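PDB 3GCF: terminal oxygenase component of carbazole 1,9a-dioxygenase from Nocardioides aromaticivorans, which probably takes electrons from a ferredoxin through its Rieske [2Fe-2S] cluster and uses them at a nonheme iron(II) to dioxygenate carbazole. Local coordinates for residues A[155-159]-A[286-290]; A[228-234]-A[263-269]. One frame throughout, in Å; residues are numbered along the deposited sequence.

Both contacts reach the same antiparallel sheet of the catalytic domain, which belongs to the Bet v 1-like ring-hydroxylase family, and their centres are about 12 Å apart. Contact 2 pairs strands 228-231 and 265-269. Contact 1 lays the loop after strand 138-143 on strand 285-292, with strand 273-277 running between 265-269 and 285-292. Along the chain the order is 155-159, 228-234, 263-269, 286-290, so contact 2 is nested inside contact 1. They meet where Pro156 CB approaches Trp269 CD1 at 3.3 Å. The loop leading out of the other, six-stranded sheet is thereby packed against several strands of the sheet beside the iron site.

Contact 1 (A[155-159]-A[286-290]); sequences LPPGF and QYEFY
Phe159 holds its CG anti to the backbone N (chi1 -173°), which brings the ring against Tyr287 and Phe289, while Tyr287 turns its CG anti to its own carbonyl carbon (chi1 -65°) and lays a ring face under the incoming phenyl. The result is a T-shaped pair: Phe159 CD2 stands over the centre of the tyrosine ring, 3.6 Å from Tyr287 CG, with the ring planes at 67°. Next to CD2, Phe159 CE2 reaches Phe289 CZ at 3.8 Å, meeting the rim of that ring close to its plane, so the three aromatics form a cluster. Leu155 fills the angle between the two phenylalanines, its CD2 lying 3.7 Å from Phe289 CE2, in the plane of that ring, and 4.2 Å above the centre of the Phe159 face. At the edge of Tyr287, Pro156 CB approaches CE1 at 4.1 Å.

Residues Pro156 to Phe159 form a type II beta turn, closed by a weak backbone bond from Phe159 N to Pro156 O. Its third position, Gly158, has a positive phi, and a beta carbon there would press on the preceding carbonyl oxygen. Tyr287 OH sits 3.3 Å from Phe159 N without bonding to it. The hydroxyl is instead hydrogen-bonded to OE1 of Gln305 on strand 298-307, whose NE2 also binds the carbonyl oxygen of Gly158; Pro157 O is bonded to Lys275 NZ on strand 273-277. Phe140 of strand 138-143 touches Leu155, Phe159 and Phe289. Loop and strand thus adhere directly through apolar and aromatic surfaces, whereas polar fastening runs through neighbouring strands: among these ties, the Gln305 amide joins both the turn and the buried phenol, which should also fix the rotation of that amide.

Contact 2 (A[228-234]-A[263-269]); sequences GVLDRLS and AAQVSVW
Asp231 N donates to Val266 O over 2.8 Å in a nearly straight bond (165° at the hydrogen), the return bond from Val266 N to Asp231 O being weak. Two residues along, Val229 and Val268 form another hydrogen-bonded pair, Val229 N reaching Val268 O at 2.9 Å, and beyond the strand end Ser234 N binds Ala264 O. On the face of Asp231 and Val266 the side chains lie alongside each other, and Leu233 CD1 comes within 3.8 Å of Val266 CG1.

Strands 228-231 and 265-269 are antiparallel neighbours in the curved sheet of the Bet v 1-like catalytic domain. Helix 364-376 covers this face through contacts with Val229, Asp231 and Val268. The side chain of Val266 is about 10 Å from the bound Fe(II) ion. A classic bulge at Ala264 and Gln265, opposite Asp277 of strand 273-277, marks the start of strand 265-269.

On the other face Leu230 CD2 presses on Ser267 CB at 3.4 Å, a tight fit. Trp269, its CG anti to the carbonyl carbon (chi1 -50°), spreads the indole beneath Gly228, whose CA stands 3.5 Å above the ring plane toward the rim; any side chain on Gly228 would run into the indole. NE1 of Trp269 turns back along its own strand to Ser267 OG, 2.9 Å away. Replacing Trp269 by alanine removes the indole and is likely to leave Ser267 OG without this donor and a gap beneath Gly228 and beside Pro156 and Pro157, which pack on the ring. Near the bulge, a water makes weak bonds to both Arg232 NH2 and Gln265 OE1, while Arg232 NH1 is held by Gln219 OE1 on strand 218-221.

Contact 1 (A[155-159]-A[286-290])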
# COMPACT_ATOMS: atom_id res chain seq x y z
N LEU A 155 25.02 16.26 -21.69
CA LEU A 155 25.13 17.30 -20.68
C LEU A 155 24.96 18.67 -21.31
O LEU A 155 25.26 18.87 -22.48
CB LEU A 155 26.51 17.23 -20.00
CG LEU A 155 26.79 15.99 -19.14
CD1 LEU A 155 28.27 15.98 -18.73
CD2 LEU A 155 25.89 16.01 -17.91
N PRO A 156 24.44 19.64 -20.53
CA PRO A 156 24.25 20.99 -21.06
C PRO A 156 25.63 21.60 -21.33
O PRO A 156 26.61 21.23 -20.68
CB PRO A 156 23.54 21.72 -19.92
CG PRO A 156 22.83 20.61 -19.18
CD PRO A 156 23.87 19.52 -19.18
N PRO A 157 25.72 22.53 -22.29
CA PRO A 157 27.04 23.12 -22.54
C PRO A 157 27.52 23.83 -21.27
O PRO A 157 26.71 24.40 -20.54
CB PRO A 157 26.76 24.11 -23.68
CG PRO A 157 25.61 23.48 -24.41
CD PRO A 157 24.73 22.99 -23.27
N GLY A 158 28.82 23.78 -21.02
CA GLY A 158 29.37 24.44 -19.84
C GLY A 158 29.54 23.56 -18.62
O GLY A 158 30.33 23.88 -17.73
N PHE A 159 28.80 22.45 -18.54
CA PHE A 159 28.90 21.57 -17.38
C PHE A 159 30.31 21.03 -17.17
O PHE A 159 30.80 20.97 -16.04
CB PHE A 159 27.91 20.40 -17.52
CG PHE A 159 27.83 19.52 -16.29
CD1 PHE A 159 28.77 18.52 -16.06
CD2 PHE A 159 26.81 19.71 -15.35
CE1 PHE A 159 28.70 17.71 -14.92
CE2 PHE A 159 26.73 18.91 -14.21
CZ PHE A 159 27.68 17.90 -13.99
N GLN A 286 23.24 26.66 -11.84
CA GLN A 286 22.57 25.49 -11.28
C GLN A 286 22.12 24.49 -12.33
O GLN A 286 21.45 24.83 -13.29
CB GLN A 286 21.35 25.91 -10.44
CG GLN A 286 20.67 24.75 -9.71
CD GLN A 286 19.76 25.21 -8.57
OE1 GLN A 286 20.11 26.12 -7.81
NE2 GLN A 286 18.60 24.56 -8.43
N TYR A 287 22.50 23.23 -12.12
CA TYR A 287 22.14 22.16 -13.03
C TYR A 287 21.20 21.22 -12.29
O TYR A 287 21.32 21.04 -11.08
CB TYR A 287 23.38 21.38 -13.47
CG TYR A 287 24.37 22.18 -14.29
CD1 TYR A 287 24.13 22.44 -15.65
CD2 TYR A 287 25.53 22.70 -13.72
CE1 TYR A 287 25.04 23.19 -16.42
CE2 TYR A 287 26.44 23.46 -14.48
CZ TYR A 287 26.19 23.70 -15.82
OH TYR A 287 27.08 24.44 -16.56
N GLU A 288 20.25 20.63 -13.01
CA GLU A 288 19.32 19.70 -12.40
C GLU A 288 19.10 18.50 -13.30
O GLU A 288 18.99 18.64 -14.52
CB GLU A 288 17.97 20.38 -12.12
CG GLU A 288 18.08 21.65 -11.27
CD GLU A 288 16.75 22.05 -10.65
OE1 GLU A 288 15.68 21.78 -11.25
OE2 GLU A 288 16.77 22.65 -9.55
N PHE A 289 19.07 17.32 -12.68
CA PHE A 289 18.83 16.08 -13.41
C PHE A 289 17.60 15.45 -12.76
O PHE A 289 17.35 15.65 -11.57
CB PHE A 289 20.02 15.11 -13.27
CG PHE A 289 21.32 15.66 -13.80
CD1 PHE A 289 22.02 16.63 -13.09
CD2 PHE A 289 21.86 15.18 -14.99
CE1 PHE A 289 23.25 17.11 -13.56
CE2 PHE A 289 23.08 15.65 -15.46
CZ PHE A 289 23.78 16.61 -14.75
N TYR A 290 16.84 14.70 -13.55
CA TYR A 290 15.63 14.06 -13.05
C TYR A 290 15.62 12.63 -13.57
O TYR A 290 14.84 12.28 -14.43
CB TYR A 290 14.40 14.83 -13.54
CG TYR A 290 14.56 16.35 -13.49
CD1 TYR A 290 15.22 17.03 -14.51
CD2 TYR A 290 14.05 17.10 -12.43
CE1 TYR A 290 15.37 18.42 -14.48
CE2 TYR A 290 14.20 18.49 -12.38
CZ TYR A 290 14.86 19.15 -13.42
OH TYR A 290 15.00 20.52 -13.40

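Contact 2 (A[228-234]-A[263-269])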
# COMPACT_ATOMS: atom_id res chain seq x y z
N GLY A 228 18.93 20.66 -27.08
CA GLY A 228 18.06 21.19 -26.06
C GLY A 228 17.32 22.45 -26.47
O GLY A 228 17.40 22.89 -27.62
N VAL A 229 16.61 23.04 -25.52
CA VAL A 229 15.85 24.25 -25.75
C VAL A 229 16.34 25.32 -24.77
O VAL A 229 16.52 25.05 -23.58
CB VAL A 229 14.35 24.00 -25.55
CG1 VAL A 229 13.56 25.21 -26.01
CG2 VAL A 229 13.92 22.75 -26.31
N LEU A 230 16.55 26.53 -25.27
CA LEU A 230 17.02 27.62 -24.43
C LEU A 230 16.05 28.79 -24.38
O LEU A 230 15.57 29.27 -25.41
CB LEU A 230 18.38 28.10 -24.95
CG LEU A 230 19.17 29.23 -24.27
CD1 LEU A 230 18.50 30.56 -24.51
CD2 LEU A 230 19.30 28.96 -22.80
N ASP A 231 15.76 29.25 -23.16
CA ASP A 231 14.87 30.40 -22.95
C ASP A 231 15.76 31.61 -22.65
O ASP A 231 16.51 31.61 -21.68
CB ASP A 231 13.94 30.17 -21.74
CG ASP A 231 12.88 29.11 -21.99
OD1 ASP A 231 12.75 28.63 -23.13
OD2 ASP A 231 12.18 28.77 -21.01
N ARG A 232 15.69 32.63 -23.49
CA ARG A 232 16.50 33.84 -23.29
C ARG A 232 15.73 34.80 -22.39
O ARG A 232 15.27 35.86 -22.83
CB ARG A 232 16.81 34.49 -24.64
CG ARG A 232 17.70 33.64 -25.53
CD ARG A 232 18.33 34.48 -26.63
NE ARG A 232 19.68 34.02 -26.93
CZ ARG A 232 19.96 33.03 -27.77
NH1 ARG A 232 18.98 32.40 -28.40
NH2 ARG A 232 21.23 32.66 -27.96
N LEU A 233 15.61 34.44 -21.12
CA LEU A 233 14.86 35.23 -20.15
C LEU A 233 15.23 36.71 -20.03
O LEU A 233 14.35 37.57 -19.97
CB LEU A 233 14.93 34.57 -18.77
CG LEU A 233 14.45 33.11 -18.66
CD1 LEU A 233 14.57 32.65 -17.21
CD2 LEU A 233 13.00 32.99 -19.13
N SER A 234 16.52 37.01 -19.98
CA SER A 234 16.98 38.39 -19.82
C SER A 234 16.89 39.26 -21.07
O SER A 234 16.99 40.49 -20.97
CB SER A 234 18.42 38.41 -19.33
OG SER A 234 19.27 37.82 -20.29
N ALA A 263 18.93 33.97 -13.07
CA ALA A 263 18.13 33.39 -14.14
C ALA A 263 18.05 34.28 -15.39
O ALA A 263 16.97 34.71 -15.79
CB ALA A 263 16.71 33.08 -13.61
N ALA A 264 19.20 34.56 -16.00
CA ALA A 264 19.24 35.35 -17.22
C ALA A 264 18.83 34.42 -18.35
O ALA A 264 18.27 34.84 -19.36
CB ALA A 264 20.65 35.87 -17.46
N GLN A 265 19.11 33.13 -18.15
CA GLN A 265 18.77 32.10 -19.13
C GLN A 265 18.49 30.78 -18.43
O GLN A 265 19.11 30.46 -17.41
CB GLN A 265 19.93 31.87 -20.11
CG GLN A 265 20.20 33.02 -21.08
CD GLN A 265 21.33 32.71 -22.05
OE1 GLN A 265 21.46 33.36 -23.09
NE2 GLN A 265 22.15 31.72 -21.73
N VAL A 266 17.56 30.01 -18.98
CA VAL A 266 17.25 28.69 -18.44
C VAL A 266 17.10 27.78 -19.65
O VAL A 266 16.51 28.16 -20.66
CB VAL A 266 15.94 28.68 -17.60
CG1 VAL A 266 14.76 29.11 -18.44
CG2 VAL A 266 15.72 27.29 -17.04
N SER A 267 17.66 26.58 -19.55
CA SER A 267 17.61 25.65 -20.66
C SER A 267 17.57 24.20 -20.22
O SER A 267 18.01 23.86 -19.12
CB SER A 267 18.82 25.87 -21.58
OG SER A 267 20.03 25.73 -20.86
N VAL A 268 17.03 23.35 -21.08
CA VAL A 268 16.96 21.93 -20.79
C VAL A 268 17.57 21.19 -21.97
O VAL A 268 17.35 21.56 -23.13
CB VAL A 268 15.49 21.48 -20.56
CG1 VAL A 268 14.66 21.71 -21.81
CG2 VAL A 268 15.46 20.02 -20.14
N TRP A 269 18.34 20.15 -21.68
CA TRP A 269 19.01 19.37 -22.71
C TRP A 269 18.76 17.88 -22.54
O TRP A 269 18.61 17.39 -21.42
CB TRP A 269 20.51 19.65 -22.67
CG TRP A 269 20.82 21.12 -22.67
CD1 TRP A 269 20.67 21.99 -21.63
CD2 TRP A 269 21.23 21.91 -23.79
NE1 TRP A 269 20.95 23.27 -22.03
CE2 TRP A 269 21.30 23.25 -23.36
CE3 TRP A 269 21.55 21.62 -25.13
CZ2 TRP A 269 21.67 24.30 -24.21
CZ3 TRP A 269 21.91 22.66 -25.98
CH2 TRP A 269 21.97 23.99 -25.51
O HOH W 1 23.65 33.53 -25.59